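Local coordinates for protein succinylglutamate desuccinylase (Chromobacterium violaceum, PDB 1YW4) that probably hydrolyses N-succinylglutamate to succinate and glutamate, the last step of arginine breakdown by the AST pathway, with one zinc ion per subunit, at residues C53-N58 with D147-I152; E59-E64 with G222-S227; D67-D72 with G234-L239; K159-P164 with F211-G216. All coordinates share one frame; numbering follows the deposited sequence.

Overall arrangement
Contacts 1 and 4 are buried and lie near the centre of the chain. Contacts 2 and 3 are partly buried and lie farther out. Contact 1 joins two zinc-binding histidines through the metal and through waters. Contact 4 is an antiparallel strand pair that carries E214. Strands 143-151 and 209-215 are neighbours in the sheet, so contacts 1 and 4 adjoin, with H149 packed against E214. Contact 2 adds the zinc ligand E59 and ties the start of helix 61-75 to a surface loop by polar bonds. Contact 3 lies farther along the same helix and combines apolar packing with one salt bridge.

Contact 1. Residues C53-N58 with D147-I152; sequences CGVHGN and DLHTAI. With ZN (zinc ion), chain C.
The backbone oxygen L148 O takes a proton from each of two waters, and both waters are held by the loop 53-58. One accepts from G54 N at 2.9 Å. The other accepts from V55 N at 3.1 Å and also donates to D147 OD1. Water thus links this loop to strand 143-151. V55 CG2 lies 3.4 Å from D147 OD1, and V55 CG1 sits over the centre of one face of the H56 ring. Each histidine binds zinc through ND1, at 2.3 Å from the metal for both H56 ND1 and H149 ND1. The two ring planes are 70° apart; H56 ND1 lies near the edge of the H149 ring. Behind the metal, H149 NE2 donates to D147 OD2 at 2.5 Å, with a nearly straight angle of 168°. The oxygen lies in the ring plane, but the ring meets the carboxylate from above its plane. D147 reaches this place with CG anti to the backbone N (chi1 -176°). Together with the zinc bond it fixes the rotation of the H149 ring, and it may make ND1 a stronger donor to the metal. H56 NE2 is held in turn by D104. A zinc-bound water donates to T150 O at 2.7 Å. With E59 as the third protein ligand, this is the HxxE...H zinc site of the AspA/AstE family, related to the M14 carboxypeptidases.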
loop_
_atom_site.group_PDB
_atom_site.type_symbol
_atom_site.label_atom_id
_atom_site.label_comp_id
_atom_site.label_asym_id
_atom_site.label_seq_id
_atom_site.Cartn_x
_atom_site.Cartn_y
_atom_site.Cartn_z
ATOM N N CYS A 53 -7.221 14.534 -27.177
ATOM C CA CYS A 53 -7.650 13.244 -27.700
ATOM C C CYS A 53 -6.822 12.941 -28.929
ATOM O O CYS A 53 -6.179 13.832 -29.476
ATOM C CB CYS A 53 -9.136 13.278 -28.069
ATOM S SG CYS A 53 -9.600 14.554 -29.253
ATOM N N GLY A 54 -6.816 11.687 -29.364
ATOM C CA GLY A 54 -6.034 11.367 -30.539
ATOM C C GLY A 54 -4.533 11.415 -30.302
ATOM O O GLY A 54 -3.777 11.615 -31.249
ATOM N N VAL A 55 -4.091 11.286 -29.050
ATOM C CA VAL A 55 -2.654 11.240 -28.782
ATOM C C VAL A 55 -2.212 10.007 -29.574
ATOM O O VAL A 55 -1.119 9.968 -30.152
ATOM C CB VAL A 55 -2.359 11.054 -27.271
ATOM C CG1 VAL A 55 -0.932 10.553 -27.063
ATOM C CG2 VAL A 55 -2.531 12.395 -26.546
ATOM N N HIS A 56 -3.095 9.008 -29.587
ATOM C CA HIS A 56 -2.908 7.782 -30.352
ATOM C C HIS A 56 -3.997 7.894 -31.428
ATOM O O HIS A 56 -5.185 8.002 -31.118
ATOM C CB HIS A 56 -3.091 6.556 -29.445
ATOM C CG HIS A 56 -1.958 6.367 -28.485
ATOM N ND1 HIS A 56 -2.146 6.003 -27.170
ATOM C CD2 HIS A 56 -0.627 6.557 -28.636
ATOM C CE1 HIS A 56 -0.981 5.985 -26.549
ATOM N NE2 HIS A 56 -0.042 6.320 -27.416
ATOM N N GLY A 57 -3.575 7.930 -32.690
ATOM C CA GLY A 57 -4.499 8.097 -33.803
ATOM C C GLY A 57 -5.577 7.064 -34.057
ATOM O O GLY A 57 -6.542 7.351 -34.770
ATOM N N ASN A 58 -5.436 5.874 -33.482
ATOM C CA ASN A 58 -6.416 4.808 -33.684
ATOM C C ASN A 58 -7.491 4.772 -32.597
ATOM O O ASN A 58 -8.404 3.956 -32.663
ATOM C CB ASN A 58 -5.700 3.450 -33.743
ATOM C CG ASN A 58 -4.982 3.122 -32.450
ATOM O OD1 ASN A 58 -4.266 3.953 -31.904
ATOM N ND2 ASN A 58 -5.168 1.901 -31.956
ATOM N N ASP A 147 -6.914 13.612 -20.567
ATOM C CA ASP A 147 -6.320 13.091 -21.778
ATOM C C ASP A 147 -7.128 11.814 -22.024
ATOM O O ASP A 147 -7.034 10.846 -21.272
ATOM C CB ASP A 147 -4.835 12.804 -21.551
ATOM C CG ASP A 147 -4.144 12.344 -22.808
ATOM O OD1 ASP A 147 -4.599 12.761 -23.903
ATOM O OD2 ASP A 147 -3.159 11.579 -22.701
ATOM N N LEU A 148 -7.944 11.853 -23.073
ATOM C CA LEU A 148 -8.853 10.769 -23.441
ATOM C C LEU A 148 -8.269 9.687 -24.352
ATOM O O LEU A 148 -7.781 9.982 -25.433
ATOM C CB LEU A 148 -10.092 11.380 -24.101
ATOM C CG LEU A 148 -10.605 12.662 -23.434
ATOM C CD1 LEU A 148 -11.902 13.146 -24.104
ATOM C CD2 LEU A 148 -10.854 12.376 -21.957
ATOM N N HIS A 149 -8.369 8.434 -23.910
ATOM C CA HIS A 149 -7.839 7.296 -24.646
ATOM C C HIS A 149 -8.821 6.124 -24.707
ATOM O O HIS A 149 -9.812 6.086 -23.975
ATOM C CB HIS A 149 -6.559 6.783 -23.959
ATOM C CG HIS A 149 -5.413 7.748 -23.989
ATOM N ND1 HIS A 149 -4.281 7.535 -24.744
ATOM C CD2 HIS A 149 -5.210 8.916 -23.333
ATOM C CE1 HIS A 149 -3.428 8.524 -24.554
ATOM N NE2 HIS A 149 -3.968 9.378 -23.701
ATOM N N THR A 150 -8.549 5.188 -25.610
ATOM C CA THR A 150 -9.304 3.937 -25.715
ATOM C C THR A 150 -8.192 2.920 -25.973
ATOM O O THR A 150 -7.039 3.307 -26.182
ATOM C CB THR A 150 -10.387 3.911 -26.847
ATOM O OG1 THR A 150 -9.856 4.425 -28.072
ATOM C CG2 THR A 150 -11.626 4.714 -26.422
ATOM N N ALA A 151 -8.510 1.631 -25.941
ATOM C CA ALA A 151 -7.473 0.621 -26.128
ATOM C C ALA A 151 -7.970 -0.647 -26.805
ATOM O O ALA A 151 -9.157 -0.930 -26.796
ATOM C CB ALA A 151 -6.850 0.263 -24.763
ATOM N N ILE A 152 -7.044 -1.402 -27.399
ATOM C CA ILE A 152 -7.380 -2.653 -28.073
ATOM C C ILE A 152 -7.604 -3.750 -27.032
ATOM O O ILE A 152 -8.598 -4.467 -27.091
ATOM C CB ILE A 152 -6.246 -3.113 -29.025
ATOM C CG1 ILE A 152 -6.130 -2.168 -30.224
ATOM C CG2 ILE A 152 -6.513 -4.542 -29.508
ATOM C CD1 ILE A 152 -5.514 -0.823 -29.904
HETATM ZN ZN ZN C . -3.929 5.488 -25.802
HETATM O O HOH W 1 -8.668 9.770 -28.245
HETATM O O HOH W 2 -5.357 11.242 -26.246
HETATM O O HOH W 3 -4.753 3.606 -24.703
#

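Contact 2. Residues E59-E64 with G222-S227; sequences ETAPIE and GQNDLS. With ZN (zinc ion), chain C.
The amide of N224 and the carboxylate of E64 stand almost at right angles, with planes 82° apart. N224 ND2 uses both hydrogens within its own amide plane. One goes to T60 OG1 at 2.7 Å and is nearly straight (168°). The other goes to E64 OE1 at 2.9 Å and reaches that oxygen from above the carboxylate plane. This is the start of helix 61-75, just after the HxxE zinc-binding motif, held against the loop that leads to helix 230-241. E64 N bonds to T60 O. The second E64 oxygen, OE2, receives G222 N at 3.1 Å on its syn side, somewhat out of the carboxylate plane. E64 gets there with CG beside the backbone N (chi1 -54°) and its chain extended beyond CG. Its two oxygens therefore hold two separate points of the loop. T60 OG1 is also bonded to the backbone oxygen of R219, so it too ties the helix start to this loop region. The oxygen end of the N224 amide turns toward A61, and A61 CB lies 3.4 Å from N224 OD1. A water accepts from A61 N and lies within bonding distance of N224 OD1. At the outer side, the methyl L226 CD2 packs near E64 OE1. E59 points the other way, toward the metal, and binds zinc with both oxygens, OE1 at 2.3 Å and OE2 at 2.4 Å from the ion.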
loop_
_atom_site.group_PDB
_atom_site.type_symbol
_atom_site.label_atom_id
_atom_site.label_comp_id
_atom_site.label_asym_id
_atom_site.label_seq_id
_atom_site.Cartn_x
_atom_site.Cartn_y
_atom_site.Cartn_z
ATOM N N GLU A 59 -7.387 5.651 -31.602
ATOM C CA GLU A 59 -8.368 5.690 -30.506
ATOM C C GLU A 59 -9.330 6.838 -30.813
ATOM O O GLU A 59 -9.259 7.913 -30.222
ATOM C CB GLU A 59 -7.627 5.893 -29.180
ATOM C CG GLU A 59 -6.330 5.078 -29.154
ATOM C CD GLU A 59 -5.565 5.134 -27.848
ATOM O OE1 GLU A 59 -5.807 6.057 -27.040
ATOM O OE2 GLU A 59 -4.699 4.246 -27.644
ATOM N N THR A 60 -10.251 6.567 -31.737
ATOM C CA THR A 60 -11.190 7.562 -32.237
ATOM C C THR A 60 -12.455 7.873 -31.444
ATOM O O THR A 60 -13.014 8.949 -31.600
ATOM C CB THR A 60 -11.598 7.213 -33.678
ATOM O OG1 THR A 60 -12.491 6.089 -33.676
ATOM C CG2 THR A 60 -10.366 6.863 -34.490
ATOM N N ALA A 61 -12.911 6.954 -30.603
ATOM C CA ALA A 61 -14.120 7.204 -29.830
ATOM C C ALA A 61 -14.068 8.571 -29.129
ATOM O O ALA A 61 -14.949 9.411 -29.333
ATOM C CB ALA A 61 -14.348 6.082 -28.800
ATOM N N PRO A 62 -13.037 8.821 -28.299
ATOM C CA PRO A 62 -12.980 10.126 -27.625
ATOM C C PRO A 62 -12.954 11.303 -28.602
ATOM O O PRO A 62 -13.482 12.381 -28.311
ATOM C CB PRO A 62 -11.699 10.036 -26.789
ATOM C CG PRO A 62 -11.578 8.559 -26.503
ATOM C CD PRO A 62 -11.926 7.958 -27.861
ATOM N N ILE A 63 -12.327 11.095 -29.759
ATOM C CA ILE A 63 -12.232 12.131 -30.791
ATOM C C ILE A 63 -13.629 12.555 -31.273
ATOM O O ILE A 63 -13.932 13.752 -31.351
ATOM C CB ILE A 63 -11.402 11.629 -32.004
ATOM C CG1 ILE A 63 -9.996 11.214 -31.552
ATOM C CG2 ILE A 63 -11.306 12.715 -33.056
ATOM C CD1 ILE A 63 -9.147 10.606 -32.682
ATOM N N GLU A 64 -14.481 11.577 -31.581
ATOM C CA GLU A 64 -15.841 11.862 -32.043
ATOM C C GLU A 64 -16.660 12.543 -30.947
ATOM O O GLU A 64 -17.444 13.442 -31.236
ATOM C CB GLU A 64 -16.556 10.574 -32.485
ATOM C CG GLU A 64 -15.800 9.759 -33.533
ATOM C CD GLU A 64 -16.560 8.524 -34.015
ATOM O OE1 GLU A 64 -17.091 7.774 -33.168
ATOM O OE2 GLU A 64 -16.615 8.291 -35.244
ATOM N N GLY A 222 -16.548 5.897 -37.166
ATOM C CA GLY A 222 -17.765 5.300 -37.691
ATOM C C GLY A 222 -18.131 3.955 -37.094
ATOM O O GLY A 222 -19.199 3.411 -37.377
ATOM N N GLN A 223 -17.248 3.420 -36.262
ATOM C CA GLN A 223 -17.492 2.134 -35.639
ATOM C C GLN A 223 -17.518 2.221 -34.122
ATOM O O GLN A 223 -17.392 1.210 -33.439
ATOM C CB GLN A 223 -16.438 1.125 -36.095
ATOM C CG GLN A 223 -16.660 0.605 -37.516
ATOM C CD GLN A 223 -15.622 -0.414 -37.907
ATOM O OE1 GLN A 223 -15.267 -1.275 -37.106
ATOM N NE2 GLN A 223 -15.127 -0.328 -39.137
ATOM N N ASN A 224 -17.688 3.431 -33.596
ATOM C CA ASN A 224 -17.748 3.633 -32.155
ATOM C C ASN A 224 -19.192 3.740 -31.683
ATOM O O ASN A 224 -19.975 4.526 -32.215
ATOM C CB ASN A 224 -17.003 4.916 -31.746
ATOM C CG ASN A 224 -15.519 4.857 -32.045
ATOM O OD1 ASN A 224 -14.803 4.017 -31.509
ATOM N ND2 ASN A 224 -15.052 5.755 -32.905
ATOM N N ASP A 225 -19.541 2.946 -30.678
ATOM C CA ASP A 225 -20.883 2.980 -30.115
ATOM C C ASP A 225 -20.877 4.148 -29.121
ATOM O O ASP A 225 -20.627 3.959 -27.931
ATOM C CB ASP A 225 -21.171 1.656 -29.394
ATOM C CG ASP A 225 -22.649 1.445 -29.116
ATOM O OD1 ASP A 225 -23.245 2.259 -28.382
ATOM O OD2 ASP A 225 -23.220 0.461 -29.635
ATOM N N LEU A 226 -21.135 5.357 -29.614
ATOM C CA LEU A 226 -21.124 6.543 -28.761
ATOM C C LEU A 226 -22.019 6.424 -27.533
ATOM O O LEU A 226 -21.973 7.274 -26.640
ATOM C CB LEU A 226 -21.506 7.790 -29.568
ATOM C CG LEU A 226 -20.520 8.166 -30.687
ATOM C CD1 LEU A 226 -20.928 9.492 -31.330
ATOM C CD2 LEU A 226 -19.114 8.270 -30.108
ATOM N N SER A 227 -22.820 5.365 -27.483
ATOM C CA SER A 227 -23.707 5.134 -26.350
ATOM C C SER A 227 -22.878 4.627 -25.176
ATOM O O SER A 227 -23.163 4.932 -24.019
ATOM C CB SER A 227 -24.778 4.101 -26.716
ATOM O OG SER A 227 -25.714 3.942 -25.666
HETATM ZN ZN ZN C . -3.929 5.488 -25.802
HETATM O O HOH W 4 -12.264 4.046 -30.105
HETATM O O HOH W 5 -18.417 6.167 -34.431
HETATM O O HOH W 3 -4.753 3.606 -24.703
#

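Contact 3. Residues D67-D72 with G234-L239; sequences DGMLTD and GALRGL
Helices 61-75 and 230-241 pack side by side here, through M69 and D72 of one and L236 and R237 of the other. Their local axes approach to 11.1 Å and run in roughly the same direction, 36° apart. At this spacing, side chains rather than backbones make the contact. M69 is modelled as selenomethionine and lies between the helices. Its SE lies 3.6 Å from L236 CB, and its terminal CE reaches L236 CD2 at 3.7 Å. The chain bends at chi3 (-67°), which swings CE toward the leucine. M69 and L236 both touch L51 of strand 48-53, so the two helices cover the same part of the central sheet of the alpha/beta catalytic domain. R237 runs over the outer side of this apolar patch. It is extended from CG to NE, and M69 CG lies over one face of its guanidinium, toward the rim. The end of the group then meets D72 of the other helix. NH1 and NH2 both donate to D72 OD2, at 2.7 Å from NH1 and 2.9 Å from NH2. Both bonds are bent, as expected when two nitrogens share one oxygen. That oxygen lies close to the guanidinium plane and is met on the side away from OD1. The carboxylate itself is twisted 50° from that plane. The remaining nitrogen, R237 NE, forms a salt bridge with D233 of its own helix.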
loop_
_atom_site.group_PDB
_atom_site.type_symbol
_atom_site.label_atom_id
_atom_site.label_comp_id
_atom_site.label_asym_id
_atom_site.label_seq_id
_atom_site.Cartn_x
_atom_site.Cartn_y
_atom_site.Cartn_z
ATOM N N ASP A 67 -15.383 16.178 -30.716
ATOM C CA ASP A 67 -15.832 16.901 -31.897
ATOM C C ASP A 67 -17.338 17.199 -31.856
ATOM O O ASP A 67 -17.770 18.272 -32.276
ATOM C CB ASP A 67 -15.474 16.118 -33.162
ATOM C CG ASP A 67 -15.619 16.948 -34.419
ATOM O OD1 ASP A 67 -15.039 18.059 -34.473
ATOM O OD2 ASP A 67 -16.305 16.492 -35.355
ATOM N N GLY A 68 -18.125 16.251 -31.356
ATOM C CA GLY A 68 -19.559 16.457 -31.256
ATOM C C GLY A 68 -19.886 17.620 -30.328
ATOM O O GLY A 68 -20.762 18.436 -30.623
HETATM N N MSE A 69 -19.175 17.692 -29.207
HETATM C CA MSE A 69 -19.367 18.757 -28.237
HETATM C C MSE A 69 -19.028 20.106 -28.861
HETATM O O MSE A 69 -19.755 21.065 -28.675
HETATM C CB MSE A 69 -18.479 18.553 -27.005
HETATM C CG MSE A 69 -18.824 17.356 -26.139
HETATM SE SE MSE A 69 -17.875 17.420 -24.441
HETATM C CE MSE A 69 -16.078 17.180 -25.097
ATOM N N LEU A 70 -17.921 20.178 -29.596
ATOM C CA LEU A 70 -17.526 21.436 -30.228
ATOM C C LEU A 70 -18.569 21.912 -31.235
ATOM O O LEU A 70 -18.876 23.103 -31.314
ATOM C CB LEU A 70 -16.169 21.283 -30.917
ATOM C CG LEU A 70 -15.019 20.982 -29.950
ATOM C CD1 LEU A 70 -13.725 20.700 -30.718
ATOM C CD2 LEU A 70 -14.850 22.165 -28.999
ATOM N N THR A 71 -19.114 20.981 -32.009
ATOM C CA THR A 71 -20.128 21.345 -32.987
ATOM C C THR A 71 -21.373 21.880 -32.277
ATOM O O THR A 71 -21.983 22.853 -32.727
ATOM C CB THR A 71 -20.511 20.149 -33.875
ATOM O OG1 THR A 71 -19.330 19.619 -34.494
ATOM C CG2 THR A 71 -21.471 20.593 -34.976
ATOM N N ASP A 72 -21.744 21.263 -31.157
ATOM C CA ASP A 72 -22.914 21.730 -30.413
ATOM C C ASP A 72 -22.693 23.120 -29.836
ATOM O O ASP A 72 -23.611 23.943 -29.802
ATOM C CB ASP A 72 -23.282 20.755 -29.294
ATOM C CG ASP A 72 -23.970 19.506 -29.820
ATOM O OD1 ASP A 72 -24.443 19.537 -30.969
ATOM O OD2 ASP A 72 -24.050 18.502 -29.089
ATOM N N GLY A 234 -21.675 13.028 -21.035
ATOM C CA GLY A 234 -22.538 13.870 -20.226
ATOM C C GLY A 234 -21.761 14.609 -19.151
ATOM O O GLY A 234 -22.025 15.781 -18.871
ATOM N N ALA A 235 -20.793 13.927 -18.546
ATOM C CA ALA A 235 -19.988 14.536 -17.501
ATOM C C ALA A 235 -19.158 15.686 -18.069
ATOM O O ALA A 235 -18.943 16.696 -17.402
ATOM C CB ALA A 235 -19.087 13.496 -16.866
ATOM N N LEU A 236 -18.704 15.530 -19.309
ATOM C CA LEU A 236 -17.901 16.556 -19.969
ATOM C C LEU A 236 -18.786 17.728 -20.380
ATOM O O LEU A 236 -18.452 18.888 -20.128
ATOM C CB LEU A 236 -17.200 15.965 -21.195
ATOM C CG LEU A 236 -15.675 16.059 -21.296
ATOM C CD1 LEU A 236 -15.007 15.895 -19.941
ATOM C CD2 LEU A 236 -15.189 14.990 -22.281
ATOM N N ARG A 237 -19.916 17.435 -21.009
ATOM C CA ARG A 237 -20.829 18.501 -21.413
ATOM C C ARG A 237 -21.300 19.276 -20.177
ATOM O O ARG A 237 -21.492 20.492 -20.228
ATOM C CB ARG A 237 -22.034 17.921 -22.161
ATOM C CG ARG A 237 -21.716 17.410 -23.557
ATOM C CD ARG A 237 -22.884 16.616 -24.125
ATOM N NE ARG A 237 -22.631 16.162 -25.489
ATOM C CZ ARG A 237 -22.902 16.876 -26.578
ATOM N NH1 ARG A 237 -23.444 18.081 -26.473
ATOM N NH2 ARG A 237 -22.621 16.391 -27.775
ATOM N N GLY A 238 -21.469 18.568 -19.063
ATOM C CA GLY A 238 -21.907 19.216 -17.836
ATOM C C GLY A 238 -20.824 20.096 -17.243
ATOM O O GLY A 238 -21.100 21.123 -16.618
ATOM N N LEU A 239 -19.575 19.690 -17.436
ATOM C CA LEU A 239 -18.454 20.461 -16.929
ATOM C C LEU A 239 -18.330 21.776 -17.696
ATOM O O LEU A 239 -18.203 22.842 -17.102
ATOM C CB LEU A 239 -17.155 19.655 -17.057
ATOM C CG LEU A 239 -15.888 20.440 -16.731
ATOM C CD1 LEU A 239 -15.983 20.977 -15.313
ATOM C CD2 LEU A 239 -14.661 19.551 -16.892
#

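Contact 4. Residues K159-P164 with F211-G216; sequences KFAIYP and FTLELG
Strands 160-163 and 209-215 run antiparallel, with local axes 4.7 Å apart at 160°. F160 with E214 and I162 with T212 are hydrogen-bonded pairs, and A161 with L213 between them is a non-hydrogen-bonded pair. The shortest of the four bonds is E214 N to F160 O, at 2.8 Å. The longest is T212 N to I162 O, at 3.2 Å. F160, I162, T212 and E214 share one face of the sheet. The F160 ring lies beside the E214 chain. CB of E214 makes a CH-pi contact 3.8 Å from the F160 ring centroid, 15° off the normal, and E214 CG lies 3.5 Å from F160 CZ. The ring takes the crowded position between the backbone N and carbonyl carbon (chi1 69°), which sets its face against E214. I162 and T212 pack CB to CB on the same face, and T212 OG1 is bonded to S199. On the other face A161 CB touches L213 CD2. At the far end of the pair, F211 turns its edge to the face of Y163. F211 CE2 sits over the centre of the Y163 ring, and the ring centroids are 4.8 Å apart. The Y163 hydroxyl is held by K173 N. E214, the predicted active-site glutamate, bends at chi2 and carries its carboxylate away from strand 160-163, next to H149 and with its nearest atom about 4 Å from the zinc ion. The apolar stem is therefore steadied by F160 and the backbone bonds, while the carboxylate faces the metal site, consistent with a role in catalysis.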
loop_
_atom_site.group_PDB
_atom_site.type_symbol
_atom_site.label_atom_id
_atom_site.label_comp_id
_atom_site.label_asym_id
_atom_site.label_seq_id
_atom_site.Cartn_x
_atom_site.Cartn_y
_atom_site.Cartn_z
ATOM N N LYS A 159 -13.846 1.077 -17.885
ATOM C CA LYS A 159 -13.348 2.435 -17.939
ATOM C C LYS A 159 -12.528 2.733 -16.692
ATOM O O LYS A 159 -12.998 2.531 -15.572
ATOM C CB LYS A 159 -14.531 3.393 -18.058
ATOM C CG LYS A 159 -15.377 3.134 -19.303
ATOM C CD LYS A 159 -16.691 3.884 -19.261
ATOM C CE LYS A 159 -17.563 3.392 -18.121
ATOM N NZ LYS A 159 -18.823 4.183 -17.993
ATOM N N PHE A 160 -11.291 3.186 -16.880
ATOM C CA PHE A 160 -10.455 3.507 -15.737
ATOM C C PHE A 160 -9.560 4.710 -15.993
ATOM O O PHE A 160 -9.386 5.144 -17.133
ATOM C CB PHE A 160 -9.641 2.276 -15.298
ATOM C CG PHE A 160 -8.557 1.859 -16.263
ATOM C CD1 PHE A 160 -7.272 2.376 -16.152
ATOM C CD2 PHE A 160 -8.824 0.943 -17.285
ATOM C CE1 PHE A 160 -6.267 1.991 -17.043
ATOM C CE2 PHE A 160 -7.829 0.553 -18.179
ATOM C CZ PHE A 160 -6.549 1.078 -18.058
ATOM N N ALA A 161 -9.019 5.267 -14.918
ATOM C CA ALA A 161 -8.163 6.431 -15.032
ATOM C C ALA A 161 -6.780 6.163 -14.467
ATOM O O ALA A 161 -6.595 5.283 -13.626
ATOM C CB ALA A 161 -8.797 7.615 -14.310
ATOM N N ILE A 162 -5.817 6.938 -14.948
ATOM C CA ILE A 162 -4.442 6.851 -14.490
ATOM C C ILE A 162 -4.149 8.195 -13.842
ATOM O O ILE A 162 -4.293 9.238 -14.484
ATOM C CB ILE A 162 -3.454 6.669 -15.656
ATOM C CG1 ILE A 162 -3.905 5.516 -16.561
ATOM C CG2 ILE A 162 -2.060 6.441 -15.105
ATOM C CD1 ILE A 162 -4.022 4.175 -15.873
ATOM N N TYR A 163 -3.763 8.170 -12.570
ATOM C CA TYR A 163 -3.451 9.388 -11.826
ATOM C C TYR A 163 -1.935 9.559 -11.827
ATOM O O TYR A 163 -1.207 8.752 -11.248
ATOM C CB TYR A 163 -3.969 9.265 -10.387
ATOM C CG TYR A 163 -4.367 10.572 -9.719
ATOM C CD1 TYR A 163 -5.507 10.636 -8.914
ATOM C CD2 TYR A 163 -3.600 11.734 -9.864
ATOM C CE1 TYR A 163 -5.879 11.816 -8.270
ATOM C CE2 TYR A 163 -3.965 12.925 -9.220
ATOM C CZ TYR A 163 -5.105 12.955 -8.427
ATOM O OH TYR A 163 -5.479 14.114 -7.791
ATOM N N PRO A 164 -1.441 10.613 -12.488
ATOM C CA PRO A 164 -0.003 10.884 -12.565
ATOM C C PRO A 164 0.694 10.966 -11.213
ATOM O O PRO A 164 0.073 11.271 -10.189
ATOM C CB PRO A 164 0.060 12.204 -13.338
ATOM C CG PRO A 164 -1.244 12.860 -13.002
ATOM C CD PRO A 164 -2.208 11.705 -13.104
ATOM N N PHE A 211 -5.489 13.847 -15.704
ATOM C CA PHE A 211 -5.687 12.409 -15.679
ATOM C C PHE A 211 -5.680 11.823 -17.092
ATOM O O PHE A 211 -6.018 12.501 -18.058
ATOM C CB PHE A 211 -7.034 12.058 -15.020
ATOM C CG PHE A 211 -7.302 12.796 -13.732
ATOM C CD1 PHE A 211 -7.849 14.073 -13.747
ATOM C CD2 PHE A 211 -6.990 12.219 -12.506
ATOM C CE1 PHE A 211 -8.080 14.772 -12.561
ATOM C CE2 PHE A 211 -7.217 12.912 -11.310
ATOM C CZ PHE A 211 -7.764 14.192 -11.344
ATOM N N THR A 212 -5.268 10.567 -17.204
ATOM C CA THR A 212 -5.304 9.866 -18.480
ATOM C C THR A 212 -6.571 9.024 -18.292
ATOM O O THR A 212 -6.697 8.318 -17.283
ATOM C CB THR A 212 -4.095 8.907 -18.666
ATOM O OG1 THR A 212 -2.876 9.656 -18.722
ATOM C CG2 THR A 212 -4.251 8.103 -19.947
ATOM N N LEU A 213 -7.517 9.123 -19.224
ATOM C CA LEU A 213 -8.762 8.359 -19.130
ATOM C C LEU A 213 -8.876 7.286 -20.208
ATOM O O LEU A 213 -8.891 7.595 -21.389
ATOM C CB LEU A 213 -9.988 9.280 -19.235
ATOM C CG LEU A 213 -10.108 10.443 -18.241
ATOM C CD1 LEU A 213 -11.449 11.157 -18.416
ATOM C CD2 LEU A 213 -9.959 9.922 -16.839
ATOM N N GLU A 214 -8.932 6.026 -19.788
ATOM C CA GLU A 214 -9.097 4.898 -20.708
ATOM C C GLU A 214 -10.598 4.667 -20.667
ATOM O O GLU A 214 -11.110 4.066 -19.727
ATOM C CB GLU A 214 -8.349 3.670 -20.185
ATOM C CG GLU A 214 -6.834 3.740 -20.320
ATOM C CD GLU A 214 -6.374 3.694 -21.772
ATOM O OE1 GLU A 214 -7.053 3.046 -22.590
ATOM O OE2 GLU A 214 -5.327 4.289 -22.087
ATOM N N LEU A 215 -11.297 5.160 -21.688
ATOM C CA LEU A 215 -12.753 5.086 -21.762
ATOM C C LEU A 215 -13.359 3.853 -22.424
ATOM O O LEU A 215 -14.574 3.695 -22.407
ATOM C CB LEU A 215 -13.261 6.351 -22.459
ATOM C CG LEU A 215 -12.797 7.635 -21.771
ATOM C CD1 LEU A 215 -13.057 8.858 -22.656
ATOM C CD2 LEU A 215 -13.519 7.749 -20.443
ATOM N N GLY A 216 -12.534 2.982 -22.999
ATOM C CA GLY A 216 -13.080 1.798 -23.637
ATOM C C GLY A 216 -12.282 1.164 -24.769
ATOM O O GLY A 216 -11.049 1.250 -24.826
#